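PDB 6FTF: protein kinase A regulatory subunit, putative from Trypanosoma cruzi, which probably restrains the catalytic subunit of a cAMP-independent protein kinase A and responds to nucleoside analogues, binding 7-cyano-7-deazainosine in two cyclic nucleotide-binding domains. Local coordinates for residues S187-I192 with V249-V254; E197-W201 with K258-R262. All blocks are in the same frame, centred on the assembly; numbering follows the deposited sequence. Where two conformers were deposited one is given.

Contact 1 of 2, residues S187-I192 with V249-V254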
loop_
_atom_site.group_PDB
_atom_site.type_symbol
_atom_site.label_atom_id
_atom_site.label_comp_id
_atom_site.label_asym_id
_atom_site.label_seq_id
_atom_site.Cartn_x
_atom_site.Cartn_y
_atom_site.Cartn_z
ATOM N N SER A 187 -20.167 -8.448 -11.764
ATOM C CA SER A 187 -21.544 -8.895 -11.864
ATOM C C SER A 187 -21.693 -10.272 -11.227
ATOM O O SER A 187 -20.717 -11.008 -11.069
ATOM C CB SER A 187 -21.999 -8.935 -13.320
ATOM O OG SER A 187 -21.066 -9.590 -14.145
ATOM N N PRO A 188 -22.920 -10.653 -10.859
ATOM C CA PRO A 188 -23.115 -11.968 -10.243
ATOM C C PRO A 188 -22.546 -13.060 -11.131
ATOM O O PRO A 188 -22.774 -13.080 -12.343
ATOM C CB PRO A 188 -24.640 -12.089 -10.131
ATOM C CG PRO A 188 -25.151 -10.721 -10.177
ATOM C CD PRO A 188 -24.186 -9.908 -10.982
ATOM N N GLY A 189 -21.827 -13.992 -10.531
ATOM C CA GLY A 189 -21.230 -15.093 -11.255
ATOM C C GLY A 189 -19.848 -14.829 -11.804
ATOM O O GLY A 189 -19.190 -15.770 -12.256
ATOM N N GLU A 190 -19.377 -13.587 -11.775
ATOM C CA GLU A 190 -18.004 -13.301 -12.153
ATOM C C GLU A 190 -17.050 -13.706 -11.034
ATOM O O GLU A 190 -17.346 -13.568 -9.836
ATOM C CB GLU A 190 -17.820 -11.827 -12.529
ATOM C CG GLU A 190 -18.537 -11.498 -13.835
ATOM C CD GLU A 190 -18.224 -10.140 -14.398
ATOM O OE1 GLU A 190 -18.091 -9.176 -13.621
ATOM O OE2 GLU A 190 -18.141 -10.031 -15.642
ATOM N N TYR A 191 -15.894 -14.223 -11.437
ATOM C CA TYR A 191 -14.858 -14.643 -10.501
ATOM C C TYR A 191 -13.974 -13.446 -10.155
ATOM O O TYR A 191 -13.386 -12.802 -11.038
ATOM C CB TYR A 191 -14.019 -15.782 -11.085
ATOM C CG TYR A 191 -14.665 -17.154 -11.004
ATOM C CD1 TYR A 191 -15.959 -17.377 -11.455
ATOM C CD2 TYR A 191 -13.974 -18.224 -10.457
ATOM C CE1 TYR A 191 -16.538 -18.635 -11.345
ATOM C CE2 TYR A 191 -14.548 -19.481 -10.368
ATOM C CZ TYR A 191 -15.822 -19.677 -10.820
ATOM O OH TYR A 191 -16.447 -20.908 -10.730
ATOM N N ILE A 192 -13.883 -13.160 -8.869
ATOM C CA ILE A 192 -12.970 -12.153 -8.357
ATOM C C ILE A 192 -11.571 -12.731 -8.238
ATOM O O ILE A 192 -10.586 -12.078 -8.621
ATOM C CB ILE A 192 -13.511 -11.651 -7.005
ATOM C CG1 ILE A 192 -14.906 -11.041 -7.208
ATOM C CG2 ILE A 192 -12.548 -10.661 -6.367
ATOM C CD1 ILE A 192 -15.666 -10.716 -5.951
ATOM N N VAL A 249 -16.221 -15.909 -5.851
ATOM C CA VAL A 249 -17.181 -15.626 -6.914
ATOM C C VAL A 249 -18.233 -14.659 -6.386
ATOM O O VAL A 249 -18.780 -14.869 -5.303
ATOM C CB VAL A 249 -17.852 -16.925 -7.405
ATOM C CG1 VAL A 249 -18.793 -16.641 -8.571
ATOM C CG2 VAL A 249 -16.792 -17.954 -7.779
ATOM N N ALA A 250 -18.571 -13.634 -7.165
ATOM C CA ALA A 250 -19.640 -12.719 -6.768
ATOM C C ALA A 250 -20.984 -13.443 -6.799
ATOM O O ALA A 250 -21.328 -14.093 -7.787
ATOM C CB ALA A 250 -19.693 -11.529 -7.716
ATOM N N THR A 251 -21.749 -13.363 -5.712
ATOM C CA THR A 251 -23.105 -13.915 -5.712
ATOM C C THR A 251 -24.180 -12.854 -5.929
ATOM O O THR A 251 -25.342 -13.217 -6.177
ATOM C CB THR A 251 -23.416 -14.675 -4.416
ATOM O OG1 THR A 251 -23.428 -13.771 -3.309
ATOM C CG2 THR A 251 -22.430 -15.798 -4.174
ATOM N N THR A 252 -23.848 -11.586 -5.796
ATOM C CA THR A 252 -24.670 -10.452 -6.167
ATOM C C THR A 252 -23.773 -9.571 -7.007
ATOM O O THR A 252 -22.605 -9.901 -7.242
ATOM C CB THR A 252 -25.083 -9.660 -4.918
ATOM O OG1 THR A 252 -23.916 -9.123 -4.268
ATOM C CG2 THR A 252 -25.811 -10.546 -3.926
ATOM N N HIS A 253 -24.281 -8.437 -7.467
ATOM C CA HIS A 253 -23.353 -7.418 -7.915
ATOM C C HIS A 253 -22.450 -7.066 -6.741
ATOM O O HIS A 253 -22.906 -6.992 -5.596
ATOM C CB HIS A 253 -24.083 -6.172 -8.404
ATOM C CG HIS A 253 -23.170 -5.190 -9.066
ATOM N ND1 HIS A 253 -22.707 -5.355 -10.356
ATOM C CD2 HIS A 253 -22.586 -4.062 -8.600
ATOM C CE1 HIS A 253 -21.896 -4.359 -10.661
ATOM N NE2 HIS A 253 -21.810 -3.556 -9.614
ATOM N N VAL A 254 -21.162 -6.904 -7.019
ATOM C CA VAL A 254 -20.169 -6.638 -5.989
ATOM C C VAL A 254 -19.328 -5.441 -6.395
ATOM O O VAL A 254 -18.925 -5.307 -7.554
ATOM C CB VAL A 254 -19.271 -7.865 -5.747
ATOM C CG1 VAL A 254 -18.040 -7.510 -4.902
ATOM C CG2 VAL A 254 -20.059 -8.981 -5.104
#

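Contact 2 of 2, residues E197-W201 with K258-R262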
loop_
_atom_site.group_PDB
_atom_site.type_symbol
_atom_site.label_atom_id
_atom_site.label_comp_id
_atom_site.label_asym_id
_atom_site.label_seq_id
_atom_site.Cartn_x
_atom_site.Cartn_y
_atom_site.Cartn_z
ATOM N N GLU A 197 -3.885 -19.397 -8.860
ATOM C CA GLU A 197 -3.182 -18.264 -9.447
ATOM C C GLU A 197 -2.232 -17.633 -8.439
ATOM O O GLU A 197 -2.238 -17.934 -7.262
ATOM C CB GLU A 197 -4.135 -17.229 -10.067
ATOM C CG GLU A 197 -5.221 -16.635 -9.188
ATOM C CD GLU A 197 -6.255 -15.791 -10.007
ATOM O OE1 GLU A 197 -6.204 -15.883 -11.252
ATOM O OE2 GLU A 197 -7.113 -15.045 -9.445
ATOM N N GLU A 198 -1.385 -16.738 -8.951
ATOM C CA GLU A 198 -0.335 -16.127 -8.148
ATOM C C GLU A 198 -0.876 -15.478 -6.894
ATOM O O GLU A 198 -0.251 -15.544 -5.827
ATOM C CB GLU A 198 0.382 -15.080 -9.000
ATOM C CG GLU A 198 1.737 -14.644 -8.500
ATOM C CD GLU A 198 2.826 -15.636 -8.842
ATOM O OE1 GLU A 198 3.487 -16.132 -7.906
ATOM O OE2 GLU A 198 3.011 -15.923 -10.044
ATOM N N GLY A 199 -2.009 -14.826 -6.994
ATOM C CA GLY A 199 -2.569 -14.235 -5.805
ATOM C C GLY A 199 -1.874 -12.927 -5.496
ATOM O O GLY A 199 -1.011 -12.829 -4.619
ATOM N N GLU A 200 -2.274 -11.917 -6.246
ATOM C CA GLU A 200 -1.623 -10.625 -6.324
ATOM C C GLU A 200 -2.485 -9.522 -5.727
ATOM O O GLU A 200 -2.005 -8.386 -5.568
ATOM C CB GLU A 200 -1.317 -10.380 -7.821
ATOM C CG GLU A 200 -1.331 -8.977 -8.390
ATOM C CD GLU A 200 -0.242 -8.784 -9.417
ATOM O OE1 GLU A 200 -0.015 -9.733 -10.196
ATOM O OE2 GLU A 200 0.377 -7.701 -9.458
ATOM N N TRP A 201 -3.727 -9.830 -5.359
ATOM C CA TRP A 201 -4.719 -8.805 -5.090
ATOM C C TRP A 201 -5.530 -9.110 -3.842
ATOM O O TRP A 201 -6.027 -10.226 -3.664
ATOM C CB TRP A 201 -5.685 -8.715 -6.263
ATOM C CG TRP A 201 -5.045 -8.291 -7.546
ATOM C CD1 TRP A 201 -4.795 -9.068 -8.645
ATOM C CD2 TRP A 201 -4.604 -6.973 -7.873
ATOM N NE1 TRP A 201 -4.228 -8.300 -9.643
ATOM C CE2 TRP A 201 -4.101 -7.011 -9.192
ATOM C CE3 TRP A 201 -4.600 -5.756 -7.187
ATOM C CZ2 TRP A 201 -3.576 -5.881 -9.824
ATOM C CZ3 TRP A 201 -4.076 -4.633 -7.820
ATOM C CH2 TRP A 201 -3.589 -4.704 -9.128
ATOM N N LYS A 258 -9.537 -2.521 -4.102
ATOM C CA LYS A 258 -8.527 -3.487 -4.516
ATOM C C LYS A 258 -7.143 -2.952 -4.159
ATOM O O LYS A 258 -6.819 -1.799 -4.479
ATOM C CB LYS A 258 -8.691 -3.612 -6.048
ATOM C CG LYS A 258 -7.809 -4.552 -6.821
ATOM C CD LYS A 258 -8.253 -4.559 -8.277
ATOM C CE LYS A 258 -7.461 -5.570 -9.099
ATOM N NZ LYS A 258 -7.902 -5.595 -10.509
ATOM N N LEU A 259 -6.324 -3.793 -3.526
ATOM C CA LEU A 259 -4.970 -3.471 -3.102
ATOM C C LEU A 259 -3.986 -4.478 -3.692
ATOM O O LEU A 259 -4.188 -5.689 -3.576
ATOM C CB LEU A 259 -4.926 -3.588 -1.586
ATOM C CG LEU A 259 -3.579 -3.344 -0.940
ATOM C CD1 LEU A 259 -3.167 -1.883 -1.032
ATOM C CD2 LEU A 259 -3.588 -3.788 0.513
ATOM N N ASN A 260 -2.915 -3.991 -4.299
ATOM C CA ASN A 260 -1.891 -4.891 -4.808
ATOM C C ASN A 260 -0.965 -5.388 -3.703
ATOM O O ASN A 260 -0.627 -4.668 -2.767
ATOM C CB ASN A 260 -1.079 -4.203 -5.904
ATOM C CG ASN A 260 -0.213 -5.181 -6.675
ATOM O OD1 ASN A 260 0.956 -5.398 -6.354
ATOM N ND2 ASN A 260 -0.803 -5.833 -7.652
ATOM N N ARG A 261 -0.498 -6.624 -3.880
ATOM C CA ARG A 261 0.400 -7.256 -2.924
ATOM C C ARG A 261 1.638 -6.419 -2.644
ATOM O O ARG A 261 2.148 -6.454 -1.531
ATOM C CB ARG A 261 0.785 -8.644 -3.439
ATOM C CG ARG A 261 1.472 -9.519 -2.442
ATOM C CD ARG A 261 1.650 -10.898 -3.028
ATOM N NE ARG A 261 2.288 -11.800 -2.092
ATOM C CZ ARG A 261 2.569 -13.074 -2.376
ATOM N NH1 ARG A 261 2.261 -13.584 -3.561
ATOM N NH2 ARG A 261 3.174 -13.829 -1.475
ATOM N N ARG A 262 2.133 -5.670 -3.629
ATOM C CA ARG A 262 3.349 -4.891 -3.399
ATOM C C ARG A 262 3.162 -3.806 -2.348
ATOM O O ARG A 262 4.159 -3.331 -1.792
ATOM C CB ARG A 262 3.879 -4.289 -4.702
ATOM C CG ARG A 262 2.984 -3.268 -5.360
ATOM C CD ARG A 262 3.316 -3.090 -6.859
ATOM N NE ARG A 262 2.337 -2.291 -7.621
ATOM C CZ ARG A 262 2.494 -1.014 -7.974
ATOM N NH1 ARG A 262 3.583 -0.336 -7.628
ATOM N NH2 ARG A 262 1.558 -0.399 -8.676
HETATM O O HOH W 1 2.669 -7.200 -7.367
#

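Contact 1 of 2, residues S187-I192 with V249-V254
Gly189 and Glu190 grip the backbone of Ala250 from both ends of that residue. The amide of Gly189 gives an almost straight hydrogen bond to Ala250, N to O 2.8 Å, and Ala250 N returns one of 2.9 Å to Glu190 O. The second bond runs nearly in line with the carbonyl it meets, whereas in the first the donor is tilted out of the carbonyl plane. Gly189 sits at the third position of a type II beta turn from Ser187 to Glu190, with a positive phi of 89° that suits a residue without a side chain. The turn is closed by Glu190 N on Ser187 O, and the Glu190 carboxylate reaches back over it, where OE1 accepts Ser187 N at 2.9 Å, met from above the carboxylate plane.

This is the corner of a cyclic nucleotide-binding beta-roll: the chain leaves strand 181-186, turns, and joins strand 191-193 against strand 247-250, with Tyr191 and Val249 as an antiparallel non-hydrogen-bonded pair. Their side chains share one face of the sheet. Val249 CG2 stands over the middle of the tyrosine ring, 3.5 Å from its centroid and only 7° off the normal, a CH-pi contact. The methyl gets there because CG1 takes the place anti to the backbone N (chi1 -177°), which leaves CG2 beside that N; CG1 instead lies against Glu190 O. His194 stacks with the same ring.

At the other end, Pro188 lays CG against the Thr252-His253 peptide, 3.6 Å from His253 N. The His253 imidazole passes Ser187 CA obliquely, its NE2 bonded to Glu185. Inward, Ala250 CB packs against Ser187 O at 3.5 Å, and Ile192 CD1 meets Val254 CG1 at 4.1 Å, the two side chains crossing at about a right angle.

Contact 2 of 2, residues E197-W201 with K258-R262
Where strand 254-260 of the second cyclic nucleotide-binding domain runs out, it pairs with the start of strand 201-205, Trp201 facing Asn260 as an antiparallel non-hydrogen-bonded pair. The indole is sandwiched, with Lys258 on one face and Asn260 and Glu200 on the other. Lys258 stretches fully extended along its face and sets CE 3.4 Å from the centroid of the six-membered ring; its NZ lies 4.3 Å from the same centroid, a cation-pi contact, and also forms a salt bridge with Glu184. Over the opposite face, nearer the rim, stands the amide of Asn260, turned 83° to the ring, with ND2 3.3 Å from Trp201 CH2; Glu200 CG lies over that face too.

That amide is fixed at both ends. ND2 gives a hydrogen bond of 2.9 Å to Glu200 OE2, in its own amide plane and onto the anti lone pair of the carboxylate, while OD1 accepts Arg262 N at 3.0 Å in an Asx turn. A water donates to both Asn260 OD1 and Glu200 OE2, closing the polar cluster. Beside it, Arg261 N binds Glu200 O at 2.9 Å.

The extended Arg261 side chain runs along Gly199 toward the C-terminal tail, where NH2 meets Ser299 O. Leu259 points away from 197-201, and its side chain packs on Cys267 and Leu268 of helix 264-268 and on Leu181 of strand 181-186.

In the fold
From the N terminus the chain passes the first cyclic nucleotide-binding domain before strand 181-186 opens the second. Residues 187-192 come next and pair with 249-254: contact 1 closes a long excursion through strands 201-205, 209-215, 221-228 and 232-233 and helix 235-240. Residues 197-201 lie within that excursion, but their partner, 258-262, lies beyond it; contact 2 thus closes a second loop, from 201 to 258, that overlaps the first, and the two cross instead of nesting. Contact 1 ties strand 191-193 to strand 247-250 in one sheet; contact 2 ties strand 201-205 to strand 254-260 in the other. With centres about 18 Å apart, they bring together the early and late strands of the same beta-roll.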